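CaaX farnesyltransferase beta subunit Ram1 (PDB 4L9P) probably catalyses, with its zinc ion and the alpha subunit, transfer of farnesyl from farnesyl diphosphate to a cysteine near the C-terminus of proteins, supplying the peptide-binding part. Local coordinates at residues B[132-137]-B[170-175]; B[405-410]-B[439-444]. All coordinates share one frame; numbering follows the deposited sequence.

In the fold
Both contacts lie in the alpha-alpha toroid and pack parts of its helical framework, but they differ in depth and chemistry. Contact 1 is partly buried, about 20 Å from the chain centre, and borders the alpha subunit; a tyrosine, an arginine and a water make polar bonds beside a small apolar patch. Contact 2, about 13 Å from the centre, is wholly buried, and no hydrogen bond crosses it: aliphatic groups of two antiparallel helices touch. The centres of contact 1 and contact 2 are about 24 Å apart, and the two share no helix. Yet helix 431-444, half of contact 2, also touches side chains of segment 132-137, and helix 151-164 touches a segment of each contact (132-137 and 439-444).

Contact 1. Residues B[132-137]-B[170-175]; sequences YLYDSL and TRFRER
Y134, in helix 126-135, meets R171 and F172 of the 3-10 turn leading into helix 173-183, in a mixed polar and apolar contact at the side of the toroid that borders the alpha subunit. The polar half centres on the phenol oxygen. R171 NH2 donates to Y134 OH over 3.0 Å with an N-H...O angle of 153°, and the oxygen lies almost within the guanidinium plane, while ring and guanidinium planes stand 80° apart. A water closes a small cycle: it donates to Y134 OH at 2.8 Å and accepts from R171 NE, also at 2.8 Å. The same oxygen bonds E167, so three polar partners grip it and fix where the ring ends. R171 reaches it because CG stands between the backbone N and the carbonyl carbon (chi1 62°), after which the chain runs extended to NE.

The apolar half is carried by F172. Its ring meets that of Y134 edge to edge, CE2 3.7 Å from Y134 CE1, rather than in a stack. L137 comes from the opposite direction and sets its CD1 methyl 3.8 Å from F172 CE1 and equally near CZ.

R175 joins this patch to the heterodimer: its guanidinium bonds the backbone oxygens of M42 and P43 of the alpha subunit and forms a salt bridge with E138, while L44 of the alpha subunit packs on L137 and F172. On the beta-subunit side, helix 151-164 packs L162 against Y134 and A158 against L137, covering the 132-137 side of the contact.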
loop_
_atom_site.group_PDB
_atom_site.type_symbol
_atom_site.label_atom_id
_atom_site.label_comp_id
_atom_site.label_asym_id
_atom_site.label_seq_id
_atom_site.Cartn_x
_atom_site.Cartn_y
_atom_site.Cartn_z
ATOM N N TYR B 132 -12.614 21.900 5.642
ATOM C CA TYR B 132 -11.205 21.548 5.536
ATOM C C TYR B 132 -10.885 21.147 4.090
ATOM O O TYR B 132 -9.852 21.558 3.542
ATOM C CB TYR B 132 -10.906 20.407 6.504
ATOM C CG TYR B 132 -9.464 20.016 6.509
ATOM C CD1 TYR B 132 -8.548 20.694 7.325
ATOM C CD2 TYR B 132 -8.998 18.977 5.686
ATOM C CE1 TYR B 132 -7.204 20.367 7.334
ATOM C CE2 TYR B 132 -7.625 18.639 5.680
ATOM C CZ TYR B 132 -6.746 19.337 6.524
ATOM O OH TYR B 132 -5.416 19.014 6.521
ATOM N N LEU B 133 -11.725 20.309 3.473
ATOM C CA LEU B 133 -11.427 19.793 2.140
ATOM C C LEU B 133 -11.567 20.881 1.080
ATOM O O LEU B 133 -10.756 20.952 0.150
ATOM C CB LEU B 133 -12.385 18.640 1.839
ATOM C CG LEU B 133 -12.057 17.324 2.593
ATOM C CD1 LEU B 133 -13.350 16.398 2.634
ATOM C CD2 LEU B 133 -10.875 16.637 1.939
ATOM N N TYR B 134 -12.594 21.750 1.200
ATOM C CA TYR B 134 -12.656 22.885 0.289
ATOM C C TYR B 134 -11.420 23.771 0.433
ATOM O O TYR B 134 -10.817 24.217 -0.561
ATOM C CB TYR B 134 -13.939 23.720 0.508
ATOM C CG TYR B 134 -15.176 23.094 -0.119
ATOM C CD1 TYR B 134 -15.272 22.942 -1.510
ATOM C CD2 TYR B 134 -16.258 22.671 0.656
ATOM C CE1 TYR B 134 -16.403 22.409 -2.096
ATOM C CE2 TYR B 134 -17.410 22.095 0.061
ATOM C CZ TYR B 134 -17.454 21.951 -1.297
ATOM O OH TYR B 134 -18.558 21.389 -1.948
ATOM N N ASP B 135 -11.011 24.049 1.658
ATOM C CA ASP B 135 -9.817 24.901 1.831
ATOM C C ASP B 135 -8.584 24.239 1.222
ATOM O O ASP B 135 -7.679 24.928 0.756
ATOM C CB ASP B 135 -9.508 25.181 3.310
ATOM C CG ASP B 135 -10.503 26.115 3.956
ATOM O OD1 ASP B 135 -11.303 26.734 3.228
ATOM O OD2 ASP B 135 -10.459 26.272 5.200
ATOM N N SER B 136 -8.547 22.902 1.185
ATOM C CA SER B 136 -7.330 22.195 0.775
ATOM C C SER B 136 -7.136 22.299 -0.720
ATOM O O SER B 136 -6.071 21.956 -1.234
ATOM C CB SER B 136 -7.384 20.714 1.201
ATOM O OG SER B 136 -8.191 19.960 0.303
ATOM N N LEU B 137 -8.154 22.778 -1.428
ATOM C CA LEU B 137 -8.053 22.938 -2.883
ATOM C C LEU B 137 -7.545 24.306 -3.283
ATOM O O LEU B 137 -7.442 24.595 -4.480
ATOM C CB LEU B 137 -9.428 22.730 -3.562
ATOM C CG LEU B 137 -9.788 21.243 -3.643
ATOM C CD1 LEU B 137 -11.316 21.058 -3.885
ATOM C CD2 LEU B 137 -8.891 20.486 -4.667
ATOM N N THR B 170 -19.486 18.629 -9.526
ATOM C CA THR B 170 -19.646 19.092 -10.919
ATOM C C THR B 170 -19.079 20.484 -11.106
ATOM O O THR B 170 -18.536 20.795 -12.148
ATOM C CB THR B 170 -21.166 19.143 -11.320
ATOM O OG1 THR B 170 -21.666 17.821 -11.232
ATOM C CG2 THR B 170 -21.342 19.633 -12.744
ATOM N N ARG B 171 -19.259 21.358 -10.122
ATOM C CA ARG B 171 -18.840 22.736 -10.308
ATOM C C ARG B 171 -17.351 22.878 -10.409
ATOM O O ARG B 171 -16.902 23.934 -10.789
ATOM C CB ARG B 171 -19.362 23.643 -9.208
ATOM C CG ARG B 171 -18.832 23.255 -7.800
ATOM C CD ARG B 171 -19.537 24.168 -6.784
ATOM N NE ARG B 171 -19.371 23.709 -5.409
ATOM C CZ ARG B 171 -19.907 24.323 -4.354
ATOM N NH1 ARG B 171 -20.654 25.431 -4.524
ATOM N NH2 ARG B 171 -19.712 23.837 -3.129
ATOM N N PHE B 172 -16.583 21.821 -10.105
ATOM C CA PHE B 172 -15.125 21.868 -10.255
ATOM C C PHE B 172 -14.642 21.468 -11.655
ATOM O O PHE B 172 -13.419 21.441 -11.863
ATOM C CB PHE B 172 -14.425 20.969 -9.215
ATOM C CG PHE B 172 -14.424 21.587 -7.832
ATOM C CD1 PHE B 172 -13.511 22.588 -7.488
ATOM C CD2 PHE B 172 -15.343 21.216 -6.883
ATOM C CE1 PHE B 172 -13.495 23.164 -6.205
ATOM C CE2 PHE B 172 -15.342 21.817 -5.619
ATOM C CZ PHE B 172 -14.446 22.789 -5.279
ATOM N N ARG B 173 -15.556 21.149 -12.589
ATOM C CA ARG B 173 -15.098 20.671 -13.914
ATOM C C ARG B 173 -14.089 21.610 -14.570
ATOM O O ARG B 173 -13.012 21.176 -15.001
ATOM C CB ARG B 173 -16.244 20.464 -14.897
ATOM C CG ARG B 173 -17.078 19.313 -14.592
ATOM C CD ARG B 173 -18.315 19.294 -15.538
ATOM N NE ARG B 173 -19.073 18.101 -15.203
ATOM C CZ ARG B 173 -20.219 17.802 -15.737
ATOM N NH1 ARG B 173 -20.760 18.654 -16.628
ATOM N NH2 ARG B 173 -20.797 16.669 -15.361
ATOM N N GLU B 174 -14.423 22.889 -14.637
ATOM C CA GLU B 174 -13.516 23.801 -15.319
ATOM C C GLU B 174 -12.162 23.933 -14.660
ATOM O O GLU B 174 -11.124 23.999 -15.349
ATOM C CB GLU B 174 -14.168 25.183 -15.487
ATOM C CG GLU B 174 -15.292 25.129 -16.481
ATOM C CD GLU B 174 -15.908 26.517 -16.816
ATOM O OE1 GLU B 174 -15.389 27.601 -16.378
ATOM O OE2 GLU B 174 -16.951 26.505 -17.523
ATOM N N ARG B 175 -12.140 23.988 -13.329
ATOM C CA ARG B 175 -10.859 24.132 -12.643
ATOM C C ARG B 175 -10.053 22.840 -12.735
ATOM O O ARG B 175 -8.840 22.898 -12.790
ATOM C CB ARG B 175 -11.074 24.525 -11.204
ATOM C CG ARG B 175 -11.738 25.890 -11.104
ATOM C CD ARG B 175 -11.857 26.331 -9.657
ATOM N NE ARG B 175 -10.531 26.678 -9.148
ATOM C CZ ARG B 175 -10.267 26.937 -7.862
ATOM N NH1 ARG B 175 -11.240 26.869 -6.942
ATOM N NH2 ARG B 175 -9.017 27.215 -7.483
HETATM O O HOH W 1 -18.638 21.096 -4.720
#

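Contact 2. Residues B[405-410]-B[439-444]; sequences GLTRYI and TGLSTV
T407 OG1, the polar side-chain atom at this interface, bonds the backbone oxygen of R403 one turn back and lies 3.5 Å from the V444 CG2 methyl. R403 also reaches the other helix, NH1 bonding the backbone oxygen of V444, so one residue holds both sides although no hydrogen bond joins the two segments directly.

The rest is aliphatic packing between antiparallel helices, whose segment axes approach to 9.8 Å at an angle of 147°. L406 offers one branch, CD2, 3.7 Å from V444 CG1, whereas V444 uses both, CG1 here and CG2 against T407. I410 instead ends against backbone, its CD1 3.6 Å from L441 N and 4.1 Å from L441 CB. With G440 next to it, bare of side chain, that methyl comes within 4.1 Å of G440 C. The torsions of I410 fit this reach, CG1 standing anti to the carbonyl carbon (chi1 -66°) and CD1 extended beyond it (chi2 167°). L441, crossing T407 at about a right angle, brings CD1 to 4.0 Å from the T407 CG2 methyl, the closest CA pair belonging to these same two residues.

The contact joins helix 403-413 to helix 431-444, which carries the zinc ligand H433 near its start. S369 of helix 368-371 touches L406 and I410, and L164 of helix 151-164 touches T439 and S442.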
loop_
_atom_site.group_PDB
_atom_site.type_symbol
_atom_site.label_atom_id
_atom_site.label_comp_id
_atom_site.label_asym_id
_atom_site.label_seq_id
_atom_site.Cartn_x
_atom_site.Cartn_y
_atom_site.Cartn_z
ATOM N N GLY B 405 -14.658 -1.930 15.485
ATOM C CA GLY B 405 -13.335 -1.401 15.838
ATOM C C GLY B 405 -12.849 -0.314 14.892
ATOM O O GLY B 405 -12.366 0.747 15.303
ATOM N N LEU B 406 -13.016 -0.551 13.594
ATOM C CA LEU B 406 -12.530 0.434 12.633
ATOM C C LEU B 406 -13.282 1.742 12.750
ATOM O O LEU B 406 -12.728 2.832 12.638
ATOM C CB LEU B 406 -12.607 -0.151 11.215
ATOM C CG LEU B 406 -12.080 0.788 10.153
ATOM C CD1 LEU B 406 -10.603 1.107 10.401
ATOM C CD2 LEU B 406 -12.319 0.216 8.718
ATOM N N THR B 407 -14.610 1.598 12.943
ATOM C CA THR B 407 -15.451 2.767 13.046
ATOM C C THR B 407 -15.116 3.594 14.306
ATOM O O THR B 407 -15.043 4.835 14.254
ATOM C CB THR B 407 -16.913 2.347 13.110
ATOM O OG1 THR B 407 -17.227 1.674 11.888
ATOM C CG2 THR B 407 -17.802 3.589 13.168
ATOM N N ARG B 408 -14.888 2.904 15.423
ATOM C CA ARG B 408 -14.431 3.608 16.625
ATOM C C ARG B 408 -13.118 4.325 16.373
ATOM O O ARG B 408 -12.937 5.463 16.794
ATOM C CB ARG B 408 -14.273 2.664 17.818
ATOM C CG ARG B 408 -15.633 2.088 18.271
ATOM C CD ARG B 408 -15.414 1.237 19.566
ATOM N NE ARG B 408 -16.731 0.718 20.023
ATOM C CZ ARG B 408 -17.630 1.436 20.695
ATOM N NH1 ARG B 408 -17.339 2.671 21.106
ATOM N NH2 ARG B 408 -18.823 0.873 20.949
ATOM N N TYR B 409 -12.126 3.638 15.740
ATOM C CA TYR B 409 -10.885 4.322 15.549
ATOM C C TYR B 409 -11.045 5.561 14.694
ATOM O O TYR B 409 -10.536 6.614 15.023
ATOM C CB TYR B 409 -9.912 3.355 14.858
ATOM C CG TYR B 409 -8.481 3.933 14.783
ATOM C CD1 TYR B 409 -7.780 4.302 15.962
ATOM C CD2 TYR B 409 -7.949 4.299 13.520
ATOM C CE1 TYR B 409 -6.560 4.926 15.886
ATOM C CE2 TYR B 409 -6.670 4.896 13.425
ATOM C CZ TYR B 409 -6.034 5.269 14.607
ATOM O OH TYR B 409 -4.826 5.924 14.558
ATOM N N ILE B 410 -11.792 5.475 13.600
ATOM C CA ILE B 410 -11.929 6.660 12.747
ATOM C C ILE B 410 -12.695 7.779 13.439
ATOM O O ILE B 410 -12.205 8.927 13.498
ATOM C CB ILE B 410 -12.668 6.256 11.448
ATOM C CG1 ILE B 410 -11.800 5.276 10.597
ATOM C CG2 ILE B 410 -13.037 7.524 10.616
ATOM C CD1 ILE B 410 -12.581 4.605 9.491
ATOM N N THR B 439 -12.834 7.190 3.285
ATOM C CA THR B 439 -13.047 6.081 2.352
ATOM C C THR B 439 -13.290 4.794 3.160
ATOM O O THR B 439 -14.214 4.013 2.896
ATOM C CB THR B 439 -11.828 5.932 1.424
ATOM O OG1 THR B 439 -11.754 7.064 0.549
ATOM C CG2 THR B 439 -11.979 4.706 0.566
ATOM N N GLY B 440 -12.472 4.556 4.188
ATOM C CA GLY B 440 -12.663 3.397 5.043
ATOM C C GLY B 440 -13.959 3.421 5.840
ATOM O O GLY B 440 -14.576 2.366 5.981
ATOM N N LEU B 441 -14.368 4.598 6.334
ATOM C CA LEU B 441 -15.647 4.677 7.013
ATOM C C LEU B 441 -16.762 4.296 6.024
ATOM O O LEU B 441 -17.716 3.595 6.383
ATOM C CB LEU B 441 -15.813 6.087 7.542
ATOM C CG LEU B 441 -17.165 6.256 8.338
ATOM C CD1 LEU B 441 -17.321 5.285 9.542
ATOM C CD2 LEU B 441 -17.204 7.736 8.793
ATOM N N SER B 442 -16.645 4.748 4.775
ATOM C CA SER B 442 -17.698 4.382 3.795
ATOM C C SER B 442 -17.728 2.874 3.629
ATOM O O SER B 442 -18.807 2.263 3.565
ATOM C CB SER B 442 -17.502 5.113 2.482
ATOM O OG SER B 442 -18.574 4.714 1.606
ATOM N N THR B 443 -16.564 2.216 3.494
ATOM C CA THR B 443 -16.533 0.763 3.259
ATOM C C THR B 443 -17.326 -0.002 4.300
ATOM O O THR B 443 -18.046 -0.951 3.987
ATOM C CB THR B 443 -15.057 0.262 3.344
ATOM O OG1 THR B 443 -14.309 0.883 2.309
ATOM C CG2 THR B 443 -14.904 -1.287 3.289
ATOM N N VAL B 444 -17.204 0.415 5.570
ATOM C CA VAL B 444 -17.936 -0.320 6.618
ATOM C C VAL B 444 -19.453 -0.153 6.532
ATOM O O VAL B 444 -20.197 -0.932 7.151
ATOM C CB VAL B 444 -17.487 0.012 8.058
ATOM C CG1 VAL B 444 -15.978 -0.164 8.279
ATOM C CG2 VAL B 444 -17.912 1.359 8.517
#